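Local coordinates for protein tryptophan--tRNA ligase (Aeropyrum pernix, PDB 3A04) that catalyses the ATP-dependent attachment of L-tryptophan to tRNA(Trp), releasing AMP and diphosphate, in the manner of class-one aminoacyl-tRNA synthetases, at residues A[277-289]-A[297-309]. Numbering follows the deposited sequence.
Sequences NKLFRALTGGRAT and GGVPEVCSVYHMD. With CD (cadmium ion), chain D; SF4 (iron/sulfur cluster), chain B.
Arg287 reaches across to Gly297 and grips one carbonyl oxygen side-on with two nitrogens: NE lies 2.8 Å from Gly297 O in a fairly straight bond (162°), and NH2 gives a second, more bent one, coming from above the carbonyl plane. The chain bends at chi2 (-96°) to lay the guanidinium beside this oxygen, which sits in its plane, while Val299 CG2 packs over one face, 3.6 Å from NH2. With an alanine at Arg287, Gly297 O would probably lose both of these donors and the Val299 methyl its guanidinium cover. Two further carbonyls tie the backbones together. Val299 N donates to Gly285 O at 2.9 Å. Leu283 O takes two donors from Ser304, with OG at 2.8 Å in the carbonyl plane on a lone pair and N at 3.0 Å. Gly285 passes so close that a side chain here would strike Val299 O. Among apolar groups, Ala282 CB meets Val305 CG2, and Thr284 CG2 runs alongside the same methyl, the Thr284 and Val305 methyls both bordering S2 of the iron-sulfur cluster. Cys303 SG binds FE4 at 2.4 Å and accepts a capping bond from Tyr306 N at the start of helix 304-313. One turn on, His307 ND1 bonds to Cys303 O, and NE2 holds a cadmium ion with two waters. Cys327, Cys334 and Cys337 also belong to the cluster pocket. Backbone carbonyls thus join the two loops beside the cluster; the Cys303 thiolate, probably steadied by the helix N-terminus, links 297-309 to iron, while Thr284 to Gly286 pack against the cluster sulfurs.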
loop_
_atom_site.group_PDB
_atom_site.type_symbol
_atom_site.label_atom_id
_atom_site.label_comp_id
_atom_site.label_asym_id
_atom_site.label_seq_id
_atom_site.Cartn_x
_atom_site.Cartn_y
_atom_site.Cartn_z
ATOM N N ASN A 277 28.518 0.222 34.335
ATOM C CA ASN A 277 29.585 0.968 33.728
ATOM C C ASN A 277 29.114 2.054 32.788
ATOM O O ASN A 277 29.672 3.133 32.747
ATOM C CB ASN A 277 30.493 0.007 32.957
ATOM C CG ASN A 277 31.354 -0.851 33.891
ATOM O OD1 ASN A 277 31.537 -0.519 35.063
ATOM N ND2 ASN A 277 31.842 -1.974 33.377
ATOM N N LYS A 278 28.078 1.762 32.001
ATOM C CA LYS A 278 27.501 2.821 31.176
ATOM C C LYS A 278 27.015 3.954 32.041
ATOM O O LYS A 278 27.200 5.144 31.696
ATOM C CB LYS A 278 26.306 2.271 30.363
ATOM C CG LYS A 278 26.699 1.260 29.348
ATOM C CD LYS A 278 25.427 0.897 28.476
ATOM C CE LYS A 278 25.827 0.046 27.267
ATOM N NZ LYS A 278 24.530 -0.518 26.688
ATOM N N LEU A 279 26.324 3.629 33.134
ATOM C CA LEU A 279 25.876 4.722 34.008
ATOM C C LEU A 279 27.069 5.524 34.568
ATOM O O LEU A 279 27.034 6.778 34.689
ATOM C CB LEU A 279 25.049 4.163 35.198
ATOM C CG LEU A 279 24.307 5.190 36.086
ATOM C CD1 LEU A 279 23.339 6.029 35.256
ATOM C CD2 LEU A 279 23.388 4.456 37.066
ATOM N N PHE A 280 28.125 4.807 34.971
ATOM C CA PHE A 280 29.253 5.527 35.578
ATOM C C PHE A 280 30.074 6.380 34.597
ATOM O O PHE A 280 30.741 7.346 34.982
ATOM C CB PHE A 280 30.157 4.586 36.411
ATOM C CG PHE A 280 29.723 4.525 37.863
ATOM C CD1 PHE A 280 28.635 3.754 38.229
ATOM C CD2 PHE A 280 30.370 5.264 38.835
ATOM C CE1 PHE A 280 28.175 3.679 39.593
ATOM C CE2 PHE A 280 29.935 5.208 40.209
ATOM C CZ PHE A 280 28.842 4.394 40.567
ATOM N N ARG A 281 29.935 6.064 33.331
ATOM C CA ARG A 281 30.517 6.869 32.291
ATOM C C ARG A 281 29.675 8.005 31.808
ATOM O O ARG A 281 30.127 8.747 30.943
ATOM C CB ARG A 281 30.867 5.957 31.100
ATOM C CG ARG A 281 32.111 5.196 31.468
ATOM C CD ARG A 281 32.321 4.020 30.566
ATOM N NE ARG A 281 33.302 3.156 31.210
ATOM C CZ ARG A 281 33.446 1.863 30.918
ATOM N NH1 ARG A 281 32.667 1.305 29.982
ATOM N NH2 ARG A 281 34.355 1.139 31.564
ATOM N N ALA A 282 28.435 8.132 32.308
ATOM C CA ALA A 282 27.522 9.211 31.833
ATOM C C ALA A 282 28.086 10.628 32.052
ATOM O O ALA A 282 28.695 10.915 33.099
ATOM C CB ALA A 282 26.136 9.140 32.533
ATOM N N LEU A 283 27.802 11.527 31.109
ATOM C CA LEU A 283 28.046 12.958 31.337
ATOM C C LEU A 283 27.163 13.574 32.442
ATOM O O LEU A 283 25.929 13.324 32.531
ATOM C CB LEU A 283 27.897 13.741 30.018
ATOM C CG LEU A 283 28.767 13.182 28.874
ATOM C CD1 LEU A 283 28.783 14.063 27.605
ATOM C CD2 LEU A 283 30.191 12.888 29.318
ATOM N N THR A 284 27.799 14.362 33.293
ATOM C CA THR A 284 27.104 15.018 34.388
ATOM C C THR A 284 27.249 16.532 34.283
ATOM O O THR A 284 27.981 17.036 33.431
ATOM C CB THR A 284 27.749 14.614 35.746
ATOM O OG1 THR A 284 29.095 15.147 35.801
ATOM C CG2 THR A 284 27.793 13.125 35.864
ATOM N N GLY A 285 26.530 17.248 35.125
ATOM C CA GLY A 285 26.833 18.662 35.370
ATOM C C GLY A 285 27.845 18.881 36.496
ATOM O O GLY A 285 27.717 19.832 37.227
ATOM N N GLY A 286 28.792 17.961 36.677
ATOM C CA GLY A 286 29.812 18.037 37.745
ATOM C C GLY A 286 30.921 19.029 37.361
ATOM O O GLY A 286 30.879 19.638 36.269
ATOM N N ARG A 287 31.899 19.244 38.252
ATOM C CA ARG A 287 32.895 20.308 38.011
ATOM C C ARG A 287 34.264 19.705 38.015
ATOM O O ARG A 287 34.418 18.469 38.171
ATOM C CB ARG A 287 32.807 21.469 39.023
ATOM C CG ARG A 287 31.420 22.046 39.352
ATOM C CD ARG A 287 30.943 23.333 38.581
ATOM N NE ARG A 287 29.704 23.792 39.246
ATOM C CZ ARG A 287 28.885 24.792 38.876
ATOM N NH1 ARG A 287 29.119 25.541 37.794
ATOM N NH2 ARG A 287 27.789 25.042 39.607
ATOM N N ALA A 288 35.262 20.581 37.858
ATOM C CA ALA A 288 36.663 20.201 37.771
ATOM C C ALA A 288 37.041 19.093 38.741
ATOM O O ALA A 288 37.633 18.070 38.338
ATOM C CB ALA A 288 37.561 21.447 37.985
ATOM N N THR A 289 36.682 19.300 40.013
ATOM C CA THR A 289 37.177 18.463 41.117
ATOM C C THR A 289 36.229 18.486 42.306
ATOM O O THR A 289 35.426 19.431 42.471
ATOM C CB THR A 289 38.528 19.005 41.675
ATOM O OG1 THR A 289 38.402 20.426 41.881
ATOM C CG2 THR A 289 39.717 18.687 40.729
ATOM N N GLY A 297 28.499 23.654 43.968
ATOM C CA GLY A 297 27.532 22.600 43.635
ATOM C C GLY A 297 27.546 22.216 42.152
ATOM O O GLY A 297 28.461 22.581 41.402
ATOM N N GLY A 298 26.534 21.465 41.727
ATOM C CA GLY A 298 26.497 21.011 40.360
ATOM C C GLY A 298 25.393 21.620 39.520
ATOM O O GLY A 298 24.619 22.505 39.973
ATOM N N VAL A 299 25.308 21.139 38.279
ATOM C CA VAL A 299 24.337 21.657 37.359
ATOM C C VAL A 299 23.423 20.492 36.858
ATOM O O VAL A 299 23.706 19.867 35.828
ATOM C CB VAL A 299 25.053 22.457 36.204
ATOM C CG1 VAL A 299 24.025 23.123 35.212
ATOM C CG2 VAL A 299 26.063 23.529 36.819
ATOM N N PRO A 300 22.352 20.186 37.627
ATOM C CA PRO A 300 21.432 19.077 37.259
ATOM C C PRO A 300 20.724 19.270 35.901
ATOM O O PRO A 300 20.487 18.292 35.195
ATOM C CB PRO A 300 20.403 19.057 38.424
ATOM C CG PRO A 300 21.178 19.617 39.641
ATOM C CD PRO A 300 22.054 20.724 38.986
ATOM N N GLU A 301 20.402 20.522 35.562
ATOM C CA GLU A 301 19.803 20.915 34.256
ATOM C C GLU A 301 20.528 20.313 33.028
ATOM O O GLU A 301 19.903 20.050 32.007
ATOM C CB GLU A 301 19.734 22.458 34.123
ATOM C CG GLU A 301 18.693 23.144 35.023
ATOM C CD GLU A 301 19.090 23.261 36.529
ATOM O OE1 GLU A 301 20.260 23.007 36.898
ATOM O OE2 GLU A 301 18.212 23.638 37.356
ATOM N N VAL A 302 21.833 20.059 33.140
ATOM C CA VAL A 302 22.621 19.472 32.030
ATOM C C VAL A 302 23.182 18.067 32.311
ATOM O O VAL A 302 24.114 17.593 31.615
ATOM C CB VAL A 302 23.753 20.459 31.564
ATOM C CG1 VAL A 302 23.133 21.829 31.289
ATOM C CG2 VAL A 302 24.788 20.596 32.650
ATOM N N CYS A 303 22.635 17.399 33.332
ATOM C CA CYS A 303 23.270 16.180 33.838
ATOM C C CYS A 303 22.397 15.009 33.408
ATOM O O CYS A 303 21.187 14.965 33.707
ATOM C CB CYS A 303 23.298 16.205 35.373
ATOM S SG CYS A 303 23.933 14.702 35.990
ATOM N N SER A 304 23.003 14.063 32.720
ATOM C CA SER A 304 22.224 12.902 32.230
ATOM C C SER A 304 21.937 11.885 33.379
ATOM O O SER A 304 21.059 11.047 33.273
ATOM C CB SER A 304 22.987 12.275 31.064
ATOM O OG SER A 304 24.062 11.536 31.577
ATOM N N VAL A 305 22.658 11.986 34.508
ATOM C CA VAL A 305 22.351 11.127 35.675
ATOM C C VAL A 305 21.073 11.618 36.335
ATOM O O VAL A 305 20.128 10.840 36.603
ATOM C CB VAL A 305 23.507 11.154 36.708
ATOM C CG1 VAL A 305 23.072 10.350 38.010
ATOM C CG2 VAL A 305 24.795 10.579 36.072
ATOM N N TYR A 306 21.013 12.927 36.522
ATOM C CA TYR A 306 19.854 13.554 37.092
ATOM C C TYR A 306 18.629 13.315 36.194
ATOM O O TYR A 306 17.531 13.046 36.687
ATOM C CB TYR A 306 20.081 15.075 37.299
ATOM C CG TYR A 306 18.848 15.744 37.867
ATOM C CD1 TYR A 306 18.430 15.477 39.191
ATOM C CD2 TYR A 306 18.023 16.558 37.066
ATOM C CE1 TYR A 306 17.201 16.051 39.714
ATOM C CE2 TYR A 306 16.806 17.129 37.580
ATOM C CZ TYR A 306 16.421 16.876 38.901
ATOM O OH TYR A 306 15.263 17.459 39.410
ATOM N N HIS A 307 18.797 13.419 34.875
ATOM C CA HIS A 307 17.645 13.067 34.001
ATOM C C HIS A 307 17.232 11.593 34.053
ATOM O O HIS A 307 16.074 11.297 33.965
ATOM C CB HIS A 307 17.916 13.564 32.580
ATOM C CG HIS A 307 17.824 15.037 32.482
ATOM N ND1 HIS A 307 18.906 15.864 32.725
ATOM C CD2 HIS A 307 16.758 15.859 32.273
ATOM C CE1 HIS A 307 18.529 17.130 32.579
ATOM N NE2 HIS A 307 17.231 17.149 32.326
ATOM N N MET A 308 18.169 10.669 34.229
ATOM C CA MET A 308 17.783 9.280 34.480
ATOM C C MET A 308 16.925 9.202 35.769
ATOM O O MET A 308 15.936 8.490 35.827
ATOM C CB MET A 308 19.039 8.400 34.707
ATOM C CG MET A 308 19.690 7.896 33.407
ATOM S SD MET A 308 18.684 6.693 32.487
ATOM C CE MET A 308 18.681 5.191 33.464
ATOM N N ASP A 309 17.347 9.878 36.848
ATOM C CA ASP A 309 16.500 9.916 38.080
ATOM C C ASP A 309 15.133 10.525 37.833
ATOM O O ASP A 309 14.120 10.018 38.261
ATOM C CB ASP A 309 17.213 10.780 39.169
ATOM C CG ASP A 309 18.433 10.078 39.756
ATOM O OD1 ASP A 309 18.491 8.846 39.692
ATOM O OD2 ASP A 309 19.337 10.766 40.247
HETATM CD CD CD D . 15.648 18.902 31.576
HETATM FE FE1 SF4 B . 24.372 14.156 40.621
HETATM FE FE2 SF4 B . 24.657 16.882 40.458
HETATM FE FE3 SF4 B . 26.709 15.216 39.707
HETATM FE FE4 SF4 B . 24.402 15.229 38.236
HETATM S S1 SF4 B . 25.907 17.046 38.586
HETATM S S2 SF4 B . 25.563 13.391 38.875
HETATM S S3 SF4 B . 22.818 15.602 39.760
HETATM S S4 SF4 B . 25.870 15.523 41.856
HETATM O O HOH W 1 16.093 18.426 29.668
HETATM O O HOH W 2 13.344 17.673 31.959
#